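Local coordinates for protein endo-beta-1,2-glucanase (Talaromyces funiculosus, PDB 6IMV) that hydrolyses internal beta-1,2-glucosidic linkages of beta-1,2-glucans as a fungal endo-acting glycoside hydrolase, and binds the beta-1,2-linked disaccharide sophorose, at residues 339-343 and 400-404; 345-349 and 417-421; 382-387 and 434-439. All coordinates share one frame; numbering follows the deposited sequence.

Interaction 1: 339-343 and 400-404; sequences QVPGM and WWRNM
A Met-aromatic contact, Met-343 lying over the indole of Trp-400, fixes the loop after helix 318-337 against helix 394-405. The methionine crosses the indole at about a right angle, with SD 4.5 Å from the centroid of the five-membered ring of Trp-400 and only 14° off its normal. A bend at chi3 (-73°) turns CE down toward the indole, and the methyl carbon adds a CH-pi contact on that same face, 3.9 Å from Trp-400 CG. The rim of the six-membered ring meets backbone instead: Val-340 O lies near the ring plane, 3.8 Å from Trp-400 CZ3. Trp-400 NE1 is hydrogen-bonded to Cys-487 O.

One turn further along the helix, Asn-403 ND2 donates to Pro-341 O at 2.8 Å, with an N-H...O angle of 151°. The oxygen sits in the amide plane of Asn-403, but the donor stands above the carbonyl plane of Pro-341. CG is anti to the backbone N, which carries the amide out to the loop; ND2 also donates to Glu-491 O.

Met-404 packs on the Gly-342 backbone, its SD 3.6 Å from Gly-342 CA. The fit is close enough that a beta carbon on Gly-342 would run into that sulfur, consistent with glycine at this place. Met-404 CE lies 3.7 Å from Met-343 N, a buried amide that has no hydrogen-bond partner in the model. The chemistry is thus mostly sulfur, methyl and aromatic packing in a buried setting, with a single amide-to-carbonyl bond between the segments to hold the loop in place along the helix.

Interaction 2: 345-349 and 417-421; sequences ASINN and TESTR. With NAG (2-acetamido-2-deoxy-beta-D-glucopyranose), chain C; BGC (beta-D-glucopyranose), chain I; NAG (2-acetamido-2-deoxy-beta-D-glucopyranose), chain B.
Hydrogen bonds dominate the meeting of Asn-348 with Glu-418. The carboxylate oxygen OE2 of Glu-418 takes two N-H groups from the one residue: Asn-348 N at 3.1 Å, received on the anti lone pair, and Asn-348 ND2 at 2.8 Å, arriving from above the carboxylate plane. A bend at chi2 (90°) brings this carboxylate round to the asparagine, while OE1 is held by Ser-435 and Thr-432. One residue on, Ser-419 OG donates to Asn-348 O at 3.0 Å.

Van der Waals packing runs alongside, where Ile-347 CG1 rests 3.6 Å from Ser-419 CB; separately, the CD1 methyl of Ile-347 lies against the carboxylate.

Two sugars lie near the pair. Asn-348 ND2 also donates to O4 of the bound glucose at 2.9 Å, nearly straight at 169°. At Glu-418, an alanine here would probably leave both Asn-348 N-H groups without this acceptor and the amide freer to turn away from the sugar. Asn-349 ND2 carries a covalently attached NAG, and a water joins its OD1 to Arg-421 NH1.

This is a second-shell arrangement in a carbohydrate pocket, with a buried carboxylate that probably positions the sugar-binding amide beside an N-linked glycan.

Interaction 3: 382-387 and 434-439; sequences TPYSVF and DSKVST
The short 3-10 turn at 383-385 and the start of helix 387-392 come close to helix 433-443 at two points, Tyr-384 CA to Ser-435 CA at 5.0 Å and Phe-387 CA to Thr-439 CA at 4.7 Å. Within the turn, Thr-382 O accepts from both the N and the OG of Ser-385, the hydroxyl at 2.7 Å and almost in line with the carbonyl (174°).

Tyr-384 makes the largest single contribution. Its chi1 of 99° is well away from a staggered value and lays the ring against the helix, so that Asp-434 O sits over one face, 3.2 Å above the plane and displaced toward the rim near CD2. That carbonyl is already taken as an acceptor by Ser-438 OG, a bond inside the helix, and the same hydroxyl touches Tyr-384 CD2 at 3.3 Å. Farther out, the phenol OH is bonded to Ser-346 O and receives a long bond from a water that also donates to Asp-434 OD2.

Beyond the ring, toward Thr-439, the packing is simpler. Thr-439 OG1 nestles against the tyrosine backbone, 3.3 Å from Tyr-384 CA, and its methyl CG2 meets Val-386 CG2 at 4.1 Å. Phe-387 leans in with CB against the backbone of Thr-439 and with CD2 4.1 Å from Ser-438 CB. Small residues on this helix, Ser-435, Ser-438 and Thr-439, let the two backbones come near.

At the other end of the helix segment, Asp-434 OD1 forms a salt bridge with Lys-82, and both residues line the glucose pocket. The arrangement is a close packing of a turn on a helix, made through a tyrosine and small side chains, directly behind a sugar-binding site.

Along the chain the first segments of all three interactions precede their partners in overlapping order, 339-343, 345-349, 382-387, then 400-404, 417-421 and 434-439, so each pair of contacts crosses. Their centres are only 10 to 12 Å apart. Interaction 3 lies nearest the centre of the chain, about 8 Å from it. Interactions 1 and 2 adjoin in the sequence but do not otherwise touch, so interaction 3 joins them: Ser-385 and Val-386 meet Met-404 and Trp-400 of interaction 1, while Tyr-384 and Ser-435 meet Ser-346 and Glu-418 of interaction 2. Helices 394-405 and 433-443 and strands 347-352 and 415-421 thereby form one buried block, with sugar-contacting residues in interactions 2 and 3.

Interaction 1: 339-343 and 400-404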
loop_
_atom_site.group_PDB
_atom_site.type_symbol
_atom_site.label_atom_id
_atom_site.label_comp_id
_atom_site.label_asym_id
_atom_site.label_seq_id
_atom_site.Cartn_x
_atom_site.Cartn_y
_atom_site.Cartn_z
ATOM N N GLN A 339 4.297 -24.910 -6.437
ATOM C CA GLN A 339 5.732 -24.915 -6.803
ATOM C C GLN A 339 6.151 -23.575 -7.420
ATOM O O GLN A 339 6.826 -23.549 -8.447
ATOM C CB GLN A 339 6.054 -26.082 -7.744
ATOM C CG GLN A 339 5.896 -27.444 -7.089
ATOM C CD GLN A 339 6.233 -28.530 -8.080
ATOM O OE1 GLN A 339 5.410 -28.929 -8.890
ATOM N NE2 GLN A 339 7.466 -28.994 -8.048
ATOM N N VAL A 340 5.793 -22.476 -6.749
ATOM C CA VAL A 340 6.124 -21.114 -7.173
ATOM C C VAL A 340 7.157 -20.539 -6.203
ATOM O O VAL A 340 6.974 -20.589 -4.987
ATOM C CB VAL A 340 4.862 -20.229 -7.245
ATOM C CG1 VAL A 340 5.193 -18.827 -7.727
ATOM C CG2 VAL A 340 3.781 -20.851 -8.118
ATOM N N PRO A 341 8.287 -19.998 -6.705
ATOM C CA PRO A 341 9.348 -19.467 -5.843
ATOM C C PRO A 341 9.110 -18.030 -5.355
ATOM O O PRO A 341 10.054 -17.294 -5.071
ATOM C CB PRO A 341 10.573 -19.572 -6.771
ATOM C CG PRO A 341 10.018 -19.291 -8.133
ATOM C CD PRO A 341 8.661 -19.970 -8.130
ATOM N N GLY A 342 7.838 -17.664 -5.212
ATOM C CA GLY A 342 7.420 -16.366 -4.749
ATOM C C GLY A 342 5.926 -16.363 -4.510
ATOM O O GLY A 342 5.283 -17.429 -4.549
ATOM N N MET A 343 5.369 -15.170 -4.268
ATOM C CA MET A 343 3.939 -15.027 -4.123
ATOM C C MET A 343 3.449 -13.882 -5.028
ATOM O O MET A 343 4.254 -13.168 -5.623
ATOM C CB MET A 343 3.576 -14.803 -2.651
ATOM C CG MET A 343 3.975 -15.954 -1.768
ATOM S SD MET A 343 3.431 -15.796 -0.043
ATOM C CE MET A 343 4.544 -14.525 0.563
ATOM N N TRP A 400 10.579 -15.297 2.157
ATOM C CA TRP A 400 9.928 -15.238 0.856
ATOM C C TRP A 400 10.489 -14.079 0.029
ATOM O O TRP A 400 10.772 -14.232 -1.162
ATOM C CB TRP A 400 8.411 -15.153 1.013
ATOM C CG TRP A 400 7.801 -16.488 1.293
ATOM C CD1 TRP A 400 7.441 -16.992 2.509
ATOM C CD2 TRP A 400 7.488 -17.506 0.330
ATOM N NE1 TRP A 400 6.940 -18.251 2.367
ATOM C CE2 TRP A 400 6.955 -18.595 1.046
ATOM C CE3 TRP A 400 7.628 -17.615 -1.055
ATOM C CZ2 TRP A 400 6.533 -19.761 0.414
ATOM C CZ3 TRP A 400 7.222 -18.772 -1.681
ATOM C CH2 TRP A 400 6.681 -19.829 -0.954
ATOM N N TRP A 401 10.669 -12.926 0.683
ATOM C CA TRP A 401 11.277 -11.744 0.092
ATOM C C TRP A 401 12.663 -12.090 -0.482
ATOM O O TRP A 401 12.957 -11.789 -1.639
ATOM C CB TRP A 401 11.358 -10.625 1.136
ATOM C CG TRP A 401 11.720 -9.279 0.588
ATOM C CD1 TRP A 401 10.861 -8.272 0.249
ATOM C CD2 TRP A 401 13.047 -8.766 0.365
ATOM N NE1 TRP A 401 11.564 -7.171 -0.160
ATOM C CE2 TRP A 401 12.904 -7.446 -0.112
ATOM C CE3 TRP A 401 14.337 -9.291 0.505
ATOM C CZ2 TRP A 401 14.001 -6.657 -0.453
ATOM C CZ3 TRP A 401 15.420 -8.503 0.180
ATOM C CH2 TRP A 401 15.254 -7.206 -0.293
ATOM N N ARG A 402 13.502 -12.725 0.341
ATOM C CA ARG A 402 14.857 -13.116 -0.027
ATOM C C ARG A 402 14.815 -14.023 -1.264
ATOM O O ARG A 402 15.558 -13.808 -2.234
ATOM C CB ARG A 402 15.556 -13.826 1.139
ATOM C CG ARG A 402 16.913 -14.416 0.778
ATOM C CD ARG A 402 17.580 -15.163 1.919
ATOM N NE ARG A 402 18.690 -15.981 1.449
ATOM C CZ ARG A 402 18.570 -17.085 0.714
ATOM N NH1 ARG A 402 17.382 -17.629 0.513
ATOM N NH2 ARG A 402 19.647 -17.625 0.156
ATOM N N ASN A 403 13.947 -15.038 -1.216
ATOM C CA ASN A 403 13.825 -16.040 -2.280
ATOM C C ASN A 403 13.612 -15.354 -3.640
ATOM O O ASN A 403 14.263 -15.696 -4.635
ATOM C CB ASN A 403 12.722 -17.064 -1.989
ATOM C CG ASN A 403 12.922 -18.354 -2.757
ATOM O OD1 ASN A 403 13.846 -19.101 -2.470
ATOM N ND2 ASN A 403 12.071 -18.622 -3.734
ATOM N N MET A 404 12.724 -14.364 -3.674
ATOM C CA MET A 404 12.463 -13.605 -4.892
ATOM C C MET A 404 13.625 -12.645 -5.201
ATOM O O MET A 404 14.042 -12.553 -6.352
ATOM C CB MET A 404 11.144 -12.845 -4.761
ATOM C CG MET A 404 9.944 -13.777 -4.738
ATOM S SD MET A 404 8.374 -12.899 -4.611
ATOM C CE MET A 404 8.063 -12.987 -2.849
#

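Interaction 2: 345-349 and 417-421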
loop_
_atom_site.group_PDB
_atom_site.type_symbol
_atom_site.label_atom_id
_atom_site.label_comp_id
_atom_site.label_asym_id
_atom_site.label_seq_id
_atom_site.Cartn_x
_atom_site.Cartn_y
_atom_site.Cartn_z
ATOM N N ALA A 345 0.868 -10.632 -6.403
ATOM C CA ALA A 345 0.136 -9.399 -6.183
ATOM C C ALA A 345 0.099 -8.595 -7.490
ATOM O O ALA A 345 0.962 -8.768 -8.360
ATOM C CB ALA A 345 0.781 -8.610 -5.063
ATOM N N SER A 346 -0.913 -7.737 -7.629
ATOM C CA SER A 346 -0.999 -6.810 -8.743
ATOM C C SER A 346 0.352 -6.094 -8.898
ATOM O O SER A 346 0.924 -5.591 -7.913
ATOM C CB SER A 346 -2.124 -5.817 -8.550
ATOM O OG SER A 346 -3.354 -6.470 -8.266
ATOM N N ILE A 347 0.865 -6.052 -10.130
ATOM C CA ILE A 347 2.264 -5.676 -10.365
ATOM C C ILE A 347 2.476 -5.336 -11.848
ATOM O O ILE A 347 1.757 -5.833 -12.730
ATOM C CB ILE A 347 3.193 -6.826 -9.911
ATOM C CG1 ILE A 347 4.644 -6.379 -9.767
ATOM C CG2 ILE A 347 3.086 -8.040 -10.835
ATOM C CD1 ILE A 347 4.877 -5.437 -8.616
ATOM N N ASN A 348 3.485 -4.497 -12.109
ATOM C CA ASN A 348 3.975 -4.246 -13.455
ATOM C C ASN A 348 4.606 -5.525 -14.011
ATOM O O ASN A 348 5.261 -6.290 -13.292
ATOM C CB ASN A 348 4.965 -3.080 -13.509
ATOM C CG ASN A 348 4.258 -1.747 -13.436
ATOM O OD1 ASN A 348 3.695 -1.288 -14.431
ATOM N ND2 ASN A 348 4.234 -1.149 -12.259
ATOM N N ASN A 349 4.389 -5.718 -15.314
ATOM C CA ASN A 349 4.922 -6.815 -16.090
ATOM C C ASN A 349 6.398 -6.539 -16.386
ATOM O O ASN A 349 6.920 -5.453 -16.070
ATOM C CB ASN A 349 4.122 -6.978 -17.384
ATOM C CG ASN A 349 4.107 -8.386 -17.945
ATOM O OD1 ASN A 349 4.858 -9.259 -17.500
ATOM N ND2 ASN A 349 3.245 -8.597 -18.927
ATOM N N THR A 417 13.841 -5.029 -6.790
ATOM C CA THR A 417 13.301 -4.782 -8.117
ATOM C C THR A 417 11.801 -5.124 -8.119
ATOM O O THR A 417 11.349 -5.973 -7.329
ATOM C CB THR A 417 14.104 -5.588 -9.144
ATOM O OG1 THR A 417 15.493 -5.312 -8.962
ATOM C CG2 THR A 417 13.719 -5.289 -10.572
ATOM N N GLU A 418 11.052 -4.482 -9.026
ATOM C CA GLU A 418 9.574 -4.556 -9.103
ATOM C C GLU A 418 9.082 -6.015 -9.085
ATOM O O GLU A 418 8.255 -6.399 -8.241
ATOM C CB GLU A 418 9.089 -3.822 -10.358
ATOM C CG GLU A 418 7.591 -3.957 -10.636
ATOM C CD GLU A 418 6.678 -2.906 -10.032
ATOM O OE1 GLU A 418 7.158 -2.105 -9.206
ATOM O OE2 GLU A 418 5.473 -2.898 -10.381
ATOM N N SER A 419 9.553 -6.822 -10.041
ATOM C CA SER A 419 8.999 -8.157 -10.252
ATOM C C SER A 419 9.903 -8.986 -11.165
ATOM O O SER A 419 10.712 -8.433 -11.892
ATOM C CB SER A 419 7.606 -8.080 -10.826
ATOM O OG SER A 419 7.642 -7.670 -12.179
ATOM N N THR A 420 9.714 -10.311 -11.099
ATOM C CA THR A 420 10.351 -11.287 -11.971
ATOM C C THR A 420 9.301 -12.309 -12.429
ATOM O O THR A 420 8.395 -12.665 -11.680
ATOM C CB THR A 420 11.510 -12.006 -11.265
ATOM O OG1 THR A 420 12.093 -12.935 -12.180
ATOM C CG2 THR A 420 11.103 -12.745 -10.007
ATOM N N ARG A 421 9.459 -12.804 -13.657
ATOM C CA ARG A 421 8.771 -14.008 -14.061
ATOM C C ARG A 421 9.180 -15.137 -13.107
ATOM O O ARG A 421 10.358 -15.224 -12.694
ATOM C CB ARG A 421 9.112 -14.358 -15.512
ATOM C CG ARG A 421 8.403 -13.486 -16.539
ATOM C CD ARG A 421 8.656 -13.932 -17.967
ATOM N NE ARG A 421 8.169 -15.292 -18.185
ATOM C CZ ARG A 421 6.931 -15.623 -18.551
ATOM N NH1 ARG A 421 6.002 -14.695 -18.713
ATOM N NH2 ARG A 421 6.629 -16.892 -18.745
HETATM C C1 NAG C . 3.074 -9.863 -19.590
HETATM C C2 NAG C . 1.785 -9.820 -20.387
HETATM C C3 NAG C . 1.554 -11.190 -21.009
HETATM C C4 NAG C . 2.717 -11.552 -21.910
HETATM C C5 NAG C . 4.038 -11.403 -21.166
HETATM C C6 NAG C . 5.207 -11.528 -22.138
HETATM C C7 NAG C . 0.254 -8.193 -19.374
HETATM C C8 NAG C . -0.993 -8.035 -18.553
HETATM N N2 NAG C . 0.661 -9.444 -19.553
HETATM O O3 NAG C . 0.347 -11.187 -21.750
HETATM O O4 NAG C . 2.551 -12.925 -22.296
HETATM O O5 NAG C . 4.143 -10.143 -20.489
HETATM O O6 NAG C . 6.413 -11.499 -21.383
HETATM O O7 NAG C . 0.849 -7.237 -19.841
HETATM C C2 BGC I . -0.451 1.832 -13.173
HETATM C C3 BGC I . 1.084 1.729 -13.229
HETATM C C4 BGC I . 1.722 1.800 -11.827
HETATM C C5 BGC I . 0.989 0.848 -10.869
HETATM C C6 BGC I . 1.514 0.912 -9.433
HETATM C C1 BGC I . -1.016 0.863 -12.144
HETATM O O1 BGC I . -2.438 0.933 -12.013
HETATM O O2 BGC I . -0.978 1.482 -14.441
HETATM O O3 BGC I . 1.627 2.758 -14.058
HETATM O O4 BGC I . 3.129 1.488 -11.869
HETATM O O5 BGC I . -0.416 1.134 -10.877
HETATM O O6 BGC I . 1.248 2.206 -8.898
HETATM C C1 NAG B . 2.595 -13.050 -23.732
HETATM C C2 NAG B . 2.867 -14.499 -24.126
HETATM C C3 NAG B . 2.825 -14.686 -25.649
HETATM C C4 NAG B . 1.645 -13.978 -26.304
HETATM C C5 NAG B . 1.624 -12.525 -25.806
HETATM C C6 NAG B . 0.579 -11.633 -26.468
HETATM C C7 NAG B . 4.518 -15.516 -22.608
HETATM C C8 NAG B . 5.992 -15.659 -22.377
HETATM N N2 NAG B . 4.207 -14.823 -23.689
HETATM O O3 NAG B . 2.769 -16.076 -25.986
HETATM O O4 NAG B . 1.795 -14.099 -27.733
HETATM O O5 NAG B . 1.420 -12.562 -24.382
HETATM O O6 NAG B . -0.710 -11.882 -25.897
HETATM O O7 NAG B . 3.688 -15.993 -21.850
HETATM O O HOH W 1 6.108 -11.807 -18.375
#

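Interaction 3: 382-387 and 434-439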
loop_
_atom_site.group_PDB
_atom_site.type_symbol
_atom_site.label_atom_id
_atom_site.label_comp_id
_atom_site.label_asym_id
_atom_site.label_seq_id
_atom_site.Cartn_x
_atom_site.Cartn_y
_atom_site.Cartn_z
ATOM N N THR A 382 6.295 -11.038 -7.235
ATOM C CA THR A 382 6.838 -9.772 -6.743
ATOM C C THR A 382 7.154 -9.858 -5.252
ATOM O O THR A 382 6.378 -10.407 -4.471
ATOM C CB THR A 382 5.894 -8.601 -7.041
ATOM O OG1 THR A 382 6.442 -7.406 -6.480
ATOM C CG2 THR A 382 4.496 -8.809 -6.495
ATOM N N PRO A 383 8.289 -9.269 -4.809
ATOM C CA PRO A 383 8.624 -9.223 -3.384
ATOM C C PRO A 383 7.545 -8.621 -2.465
ATOM O O PRO A 383 7.413 -9.072 -1.332
ATOM C CB PRO A 383 9.902 -8.367 -3.363
ATOM C CG PRO A 383 10.530 -8.631 -4.716
ATOM C CD PRO A 383 9.345 -8.683 -5.653
ATOM N N TYR A 384 6.777 -7.630 -2.937
ATOM C CA TYR A 384 5.827 -6.933 -2.044
ATOM C C TYR A 384 4.641 -7.836 -1.670
ATOM O O TYR A 384 3.906 -7.518 -0.723
ATOM C CB TYR A 384 5.397 -5.590 -2.634
ATOM C CG TYR A 384 4.076 -5.532 -3.351
ATOM C CD1 TYR A 384 3.989 -5.792 -4.711
ATOM C CD2 TYR A 384 2.922 -5.135 -2.699
ATOM C CE1 TYR A 384 2.787 -5.690 -5.394
ATOM C CE2 TYR A 384 1.706 -5.039 -3.365
ATOM C CZ TYR A 384 1.635 -5.316 -4.720
ATOM O OH TYR A 384 0.438 -5.218 -5.383
ATOM N N SER A 385 4.467 -8.959 -2.383
ATOM C CA SER A 385 3.489 -9.990 -2.030
ATOM C C SER A 385 3.646 -10.452 -0.571
ATOM O O SER A 385 2.696 -10.962 0.019
ATOM C CB SER A 385 3.563 -11.167 -2.969
ATOM O OG SER A 385 4.814 -11.839 -2.860
ATOM N N VAL A 386 4.833 -10.267 0.009
ATOM C CA VAL A 386 5.127 -10.715 1.377
ATOM C C VAL A 386 4.616 -9.720 2.436
ATOM O O VAL A 386 4.670 -10.046 3.612
ATOM C CB VAL A 386 6.636 -10.940 1.593
ATOM C CG1 VAL A 386 7.257 -11.778 0.490
ATOM C CG2 VAL A 386 7.385 -9.627 1.774
ATOM N N PHE A 387 4.178 -8.513 2.062
ATOM C CA PHE A 387 3.927 -7.489 3.096
ATOM C C PHE A 387 2.903 -7.990 4.121
ATOM O O PHE A 387 3.127 -7.806 5.314
ATOM C CB PHE A 387 3.622 -6.110 2.494
ATOM C CG PHE A 387 2.184 -5.802 2.185
ATOM C CD1 PHE A 387 1.282 -5.517 3.196
ATOM C CD2 PHE A 387 1.744 -5.741 0.870
ATOM C CE1 PHE A 387 -0.039 -5.218 2.903
ATOM C CE2 PHE A 387 0.422 -5.448 0.580
ATOM C CZ PHE A 387 -0.465 -5.172 1.595
ATOM N N ASP A 434 4.524 1.069 -4.600
ATOM C CA ASP A 434 3.630 -0.074 -4.373
ATOM C C ASP A 434 4.437 -1.371 -4.179
ATOM O O ASP A 434 4.106 -2.164 -3.292
ATOM C CB ASP A 434 2.601 -0.203 -5.505
ATOM C CG ASP A 434 1.409 0.742 -5.393
ATOM O OD1 ASP A 434 1.618 1.955 -5.364
ATOM O OD2 ASP A 434 0.260 0.253 -5.377
ATOM N N SER A 435 5.481 -1.596 -4.991
ATOM C CA SER A 435 6.216 -2.887 -4.972
ATOM C C SER A 435 7.358 -2.899 -3.946
ATOM O O SER A 435 8.015 -3.915 -3.790
ATOM C CB SER A 435 6.740 -3.270 -6.349
ATOM O OG SER A 435 7.891 -2.523 -6.694
ATOM N N LYS A 436 7.597 -1.781 -3.249
ATOM C CA LYS A 436 8.802 -1.656 -2.414
ATOM C C LYS A 436 8.478 -1.139 -1.008
ATOM O O LYS A 436 8.935 -1.712 -0.009
ATOM C CB LYS A 436 9.794 -0.721 -3.097
ATOM C CG LYS A 436 10.425 -1.274 -4.364
ATOM C CD LYS A 436 11.234 -0.239 -5.120
ATOM C CE LYS A 436 12.453 0.255 -4.375
ATOM N NZ LYS A 436 13.330 -0.875 -3.988
ATOM N N VAL A 437 7.745 -0.029 -0.936
ATOM C CA VAL A 437 7.563 0.697 0.313
ATOM C C VAL A 437 6.306 0.198 1.039
ATOM O O VAL A 437 6.128 0.512 2.220
ATOM C CB VAL A 437 7.553 2.218 0.073
ATOM C CG1 VAL A 437 7.400 3.011 1.368
ATOM C CG2 VAL A 437 8.801 2.644 -0.669
ATOM N N SER A 438 5.463 -0.594 0.357
ATOM C CA SER A 438 4.423 -1.387 1.032
ATOM C C SER A 438 5.088 -2.331 2.055
ATOM O O SER A 438 4.678 -2.418 3.213
ATOM C CB SER A 438 3.601 -2.167 0.035
ATOM O OG SER A 438 4.458 -2.860 -0.869
ATOM N N THR A 439 6.133 -3.031 1.603
ATOM C CA THR A 439 6.887 -3.957 2.418
ATOM C C THR A 439 7.569 -3.203 3.565
ATOM O O THR A 439 7.512 -3.628 4.710
ATOM C CB THR A 439 7.909 -4.734 1.586
ATOM O OG1 THR A 439 7.193 -5.320 0.497
ATOM C CG2 THR A 439 8.624 -5.795 2.398
HETATM O O HOH W 2 -0.850 -2.222 -5.430
#